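Local coordinates for protein 3-Hydroxyacyl-CoA dehydrogenase (Ralstonia eutropha H16, PDB 4PZC) that probably catalyses the NAD-dependent interconversion of (S)-3-hydroxyacyl-CoA and 3-oxoacyl-CoA thioesters, (S)-3-hydroxybutyryl-CoA among them, at residues S2-G15 with D79-T91. Numbering follows the deposited sequence.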
loop_
_atom_site.group_PDB
_atom_site.type_symbol
_atom_site.label_atom_id
_atom_site.label_comp_id
_atom_site.label_asym_id
_atom_site.label_seq_id
_atom_site.Cartn_x
_atom_site.Cartn_y
_atom_site.Cartn_z
ATOM N N SER A 2 0.666 35.764 -17.009
ATOM C CA SER A 2 1.331 34.887 -16.007
ATOM C C SER A 2 0.410 34.673 -14.788
ATOM O O SER A 2 -0.742 35.118 -14.784
ATOM C CB SER A 2 2.674 35.520 -15.593
ATOM O OG SER A 2 3.674 34.540 -15.377
ATOM N N ILE A 3 0.915 33.965 -13.777
ATOM C CA ILE A 3 0.255 33.865 -12.467
ATOM C C ILE A 3 1.241 34.250 -11.366
ATOM O O ILE A 3 2.165 33.494 -11.081
ATOM C CB ILE A 3 -0.249 32.433 -12.155
ATOM C CG1 ILE A 3 -1.390 32.027 -13.088
ATOM C CG2 ILE A 3 -0.731 32.335 -10.709
ATOM C CD1 ILE A 3 -1.836 30.591 -12.909
ATOM N N ARG A 4 1.056 35.420 -10.760
ATOM C CA ARG A 4 1.827 35.798 -9.565
ATOM C C ARG A 4 0.947 36.063 -8.320
ATOM O O ARG A 4 1.468 36.221 -7.204
ATOM C CB ARG A 4 2.759 36.989 -9.882
ATOM C CG ARG A 4 4.167 36.575 -10.343
ATOM C CD ARG A 4 5.075 37.736 -10.783
ATOM N NE ARG A 4 4.685 39.057 -10.265
ATOM C CZ ARG A 4 4.985 39.548 -9.058
ATOM N NH1 ARG A 4 5.694 38.849 -8.179
ATOM N NH2 ARG A 4 4.562 40.760 -8.724
ATOM N N THR A 5 -0.375 36.063 -8.503
ATOM C CA THR A 5 -1.314 36.293 -7.412
ATOM C C THR A 5 -2.440 35.258 -7.367
ATOM O O THR A 5 -3.277 35.215 -8.269
ATOM C CB THR A 5 -1.957 37.675 -7.528
ATOM O OG1 THR A 5 -0.928 38.654 -7.650
ATOM C CG2 THR A 5 -2.801 37.982 -6.280
ATOM N N VAL A 6 -2.468 34.477 -6.279
ATOM C CA VAL A 6 -3.397 33.351 -6.087
ATOM C C VAL A 6 -4.473 33.610 -5.030
ATOM O O VAL A 6 -4.175 33.739 -3.828
ATOM C CB VAL A 6 -2.634 32.085 -5.645
ATOM C CG1 VAL A 6 -3.579 31.002 -5.130
ATOM C CG2 VAL A 6 -1.787 31.564 -6.793
ATOM N N GLY A 7 -5.724 33.639 -5.485
ATOM C CA GLY A 7 -6.873 33.624 -4.587
ATOM C C GLY A 7 -6.973 32.317 -3.803
ATOM O O GLY A 7 -6.666 31.241 -4.325
ATOM N N ILE A 8 -7.372 32.425 -2.534
ATOM C CA ILE A 8 -7.734 31.267 -1.719
ATOM C C ILE A 8 -9.009 31.568 -0.953
ATOM O O ILE A 8 -9.052 32.544 -0.208
ATOM C CB ILE A 8 -6.647 30.932 -0.693
ATOM C CG1 ILE A 8 -5.367 30.544 -1.423
ATOM C CG2 ILE A 8 -7.108 29.800 0.226
ATOM C CD1 ILE A 8 -4.240 30.100 -0.518
ATOM N N VAL A 9 -10.037 30.744 -1.131
ATOM C CA VAL A 9 -11.197 30.824 -0.251
ATOM C C VAL A 9 -11.065 29.737 0.788
ATOM O O VAL A 9 -10.938 28.565 0.447
ATOM C CB VAL A 9 -12.544 30.686 -0.993
ATOM C CG1 VAL A 9 -13.698 30.577 -0.002
ATOM C CG2 VAL A 9 -12.778 31.875 -1.913
ATOM N N GLY A 10 -11.122 30.132 2.055
ATOM C CA GLY A 10 -10.950 29.208 3.162
ATOM C C GLY A 10 -9.590 29.426 3.782
ATOM O O GLY A 10 -8.566 29.387 3.096
ATOM N N ALA A 11 -9.587 29.679 5.083
ATOM C CA ALA A 11 -8.366 29.889 5.839
ATOM C C ALA A 11 -8.140 28.782 6.871
ATOM O O ALA A 11 -7.272 28.921 7.727
ATOM C CB ALA A 11 -8.421 31.241 6.524
ATOM N N GLY A 12 -8.910 27.693 6.787
ATOM C CA GLY A 12 -8.679 26.497 7.613
ATOM C C GLY A 12 -7.417 25.757 7.195
ATOM O O GLY A 12 -6.526 26.322 6.568
ATOM N N THR A 13 -7.346 24.476 7.509
ATOM C CA THR A 13 -6.085 23.769 7.426
ATOM C C THR A 13 -5.474 23.729 6.036
ATOM O O THR A 13 -4.275 24.013 5.867
ATOM C CB THR A 13 -6.257 22.335 7.906
ATOM O OG1 THR A 13 -7.004 22.352 9.126
ATOM C CG2 THR A 13 -4.888 21.695 8.118
ATOM N N MET A 14 -6.292 23.343 5.056
ATOM C CA MET A 14 -5.869 23.347 3.666
ATOM C C MET A 14 -5.532 24.771 3.254
ATOM O O MET A 14 -4.448 25.043 2.751
ATOM C CB MET A 14 -6.979 22.821 2.751
ATOM C CG MET A 14 -7.256 21.328 2.834
ATOM S SD MET A 14 -5.841 20.283 2.428
ATOM C CE MET A 14 -5.394 19.686 4.061
ATOM N N GLY A 15 -6.484 25.670 3.482
ATOM C CA GLY A 15 -6.362 27.083 3.124
ATOM C C GLY A 15 -4.993 27.670 3.353
ATOM O O GLY A 15 -4.297 27.971 2.392
ATOM N N ASP A 79 -11.696 41.153 -3.214
ATOM C CA ASP A 79 -10.221 41.158 -3.281
ATOM C C ASP A 79 -9.698 40.123 -4.285
ATOM O O ASP A 79 -8.573 40.206 -4.774
ATOM C CB ASP A 79 -9.616 40.964 -1.877
ATOM C CG ASP A 79 -9.865 42.177 -0.953
ATOM O OD1 ASP A 79 -10.600 43.096 -1.360
ATOM O OD2 ASP A 79 -9.345 42.229 0.179
ATOM N N LEU A 80 -10.569 39.184 -4.626
ATOM C CA LEU A 80 -10.281 38.165 -5.627
ATOM C C LEU A 80 -10.279 38.693 -7.069
ATOM O O LEU A 80 -9.975 37.938 -7.995
ATOM C CB LEU A 80 -11.282 37.007 -5.475
ATOM C CG LEU A 80 -11.319 36.404 -4.059
ATOM C CD1 LEU A 80 -12.316 35.260 -3.942
ATOM C CD2 LEU A 80 -9.928 35.956 -3.633
ATOM N N LYS A 81 -10.623 39.967 -7.266
ATOM C CA LYS A 81 -10.373 40.625 -8.549
ATOM C C LYS A 81 -8.858 40.842 -8.742
ATOM O O LYS A 81 -8.356 40.779 -9.863
ATOM C CB LYS A 81 -11.108 41.968 -8.661
ATOM C CG LYS A 81 -12.628 41.895 -8.811
ATOM C CD LYS A 81 -13.229 43.256 -9.206
ATOM C CE LYS A 81 -14.725 43.359 -8.937
ATOM N NZ LYS A 81 -15.522 42.909 -10.109
ATOM N N ALA A 82 -8.122 41.071 -7.654
ATOM C CA ALA A 82 -6.661 41.269 -7.746
ATOM C C ALA A 82 -5.874 39.981 -8.059
ATOM O O ALA A 82 -4.646 39.984 -7.986
ATOM C CB ALA A 82 -6.136 41.882 -6.453
ATOM N N THR A 83 -6.563 38.897 -8.423
ATOM C CA THR A 83 -5.976 37.569 -8.407
ATOM C C THR A 83 -5.978 36.941 -9.783
ATOM O O THR A 83 -6.891 37.178 -10.570
ATOM C CB THR A 83 -6.762 36.654 -7.456
ATOM O OG1 THR A 83 -8.133 36.604 -7.861
ATOM C CG2 THR A 83 -6.692 37.184 -6.034
ATOM N N ASP A 84 -4.954 36.130 -10.054
ATOM C CA ASP A 84 -4.813 35.396 -11.327
ATOM C C ASP A 84 -5.705 34.147 -11.351
ATOM O O ASP A 84 -6.188 33.747 -12.400
ATOM C CB ASP A 84 -3.347 34.987 -11.571
ATOM C CG ASP A 84 -2.366 36.165 -11.443
ATOM O OD1 ASP A 84 -2.704 37.301 -11.840
ATOM O OD2 ASP A 84 -1.245 35.955 -10.934
ATOM N N ILE A 85 -5.927 33.553 -10.181
ATOM C CA ILE A 85 -6.647 32.286 -10.045
ATOM C C ILE A 85 -7.122 32.101 -8.593
ATOM O O ILE A 85 -6.462 32.568 -7.649
ATOM C CB ILE A 85 -5.734 31.104 -10.432
ATOM C CG1 ILE A 85 -6.309 29.772 -9.942
ATOM C CG2 ILE A 85 -4.348 31.283 -9.821
ATOM C CD1 ILE A 85 -5.626 28.552 -10.519
ATOM N N VAL A 86 -8.245 31.401 -8.420
ATOM C CA VAL A 86 -8.842 31.199 -7.103
ATOM C C VAL A 86 -9.054 29.715 -6.749
ATOM O O VAL A 86 -9.650 28.951 -7.518
ATOM C CB VAL A 86 -10.190 31.934 -7.006
ATOM C CG1 VAL A 86 -10.590 32.129 -5.545
ATOM C CG2 VAL A 86 -10.109 33.280 -7.719
ATOM N N ILE A 87 -8.583 29.335 -5.562
ATOM C CA ILE A 87 -8.656 27.973 -5.078
ATOM C C ILE A 87 -9.639 27.960 -3.938
ATOM O O ILE A 87 -9.333 28.462 -2.847
ATOM C CB ILE A 87 -7.304 27.484 -4.516
ATOM C CG1 ILE A 87 -6.247 27.385 -5.621
ATOM C CG2 ILE A 87 -7.467 26.131 -3.824
ATOM C CD1 ILE A 87 -4.836 27.253 -5.088
ATOM N N GLU A 88 -10.820 27.399 -4.185
ATOM C CA GLU A 88 -11.769 27.209 -3.113
ATOM C C GLU A 88 -11.263 26.024 -2.336
ATOM O O GLU A 88 -10.956 24.979 -2.904
ATOM C CB GLU A 88 -13.197 26.987 -3.612
ATOM C CG GLU A 88 -14.185 26.714 -2.473
ATOM C CD GLU A 88 -14.114 25.291 -1.990
ATOM O OE1 GLU A 88 -14.478 24.421 -2.799
ATOM O OE2 GLU A 88 -13.662 25.035 -0.843
ATOM N N ALA A 89 -11.180 26.217 -1.025
ATOM C CA ALA A 89 -10.543 25.273 -0.133
ATOM C C ALA A 89 -11.241 25.361 1.220
ATOM O O ALA A 89 -10.623 25.255 2.277
ATOM C CB ALA A 89 -9.063 25.610 -0.014
ATOM N N ALA A 90 -12.548 25.546 1.181
ATOM C CA ALA A 90 -13.256 25.984 2.362
ATOM C C ALA A 90 -14.270 24.999 2.828
ATOM O O ALA A 90 -14.508 24.941 4.028
ATOM C CB ALA A 90 -13.920 27.311 2.108
ATOM N N THR A 91 -14.902 24.254 1.914
ATOM C CA THR A 91 -15.752 23.143 2.354
ATOM C C THR A 91 -15.951 21.979 1.387
ATOM O O THR A 91 -15.807 22.106 0.176
ATOM C CB THR A 91 -17.143 23.640 2.803
ATOM O OG1 THR A 91 -17.615 22.839 3.901
ATOM C CG2 THR A 91 -18.148 23.608 1.650
#
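D84 closes the start of a parallel strand pair by bonding T5 in both directions: its backbone N donates to T5 O, while its carboxylate OD2 accepts T5 N (2.6 Å) from above the carboxylate plane. With CG beside its own backbone N (chi1 -52°), the carboxylate reaches back to the T5 amide; R4 N also lies close to OD2, but too close in the model to be certain. Beyond this, strands 5-9 and 85-88 share a ladder in which G7 N donates to I85 O, G7 O accepts I87 N, V9 N meets I87 O (2.9 Å) and V9 O accepts A89 N. The other edge of strand 5-9 is satisfied by strand 28-32, through V6 and I8. On one face, V6 CG2 lies alongside I85 CG2 (4.0 Å) and CG1 touches I87 CD1; on the other, the V9 and L80 side chains cross at about a right angle. E88, the last strand residue, accepts T91 N at OE2, while OE1 forms a salt bridge with K97 and a hydrogen bond with S116. Strand 5-9 then runs into the turn G10-G12, where A11 N is held by D33, an NAD-binding residue. This is the central parallel pair of a Rossmann fold, its GxGxxG motif spanning the turn and the start of helix 13-23.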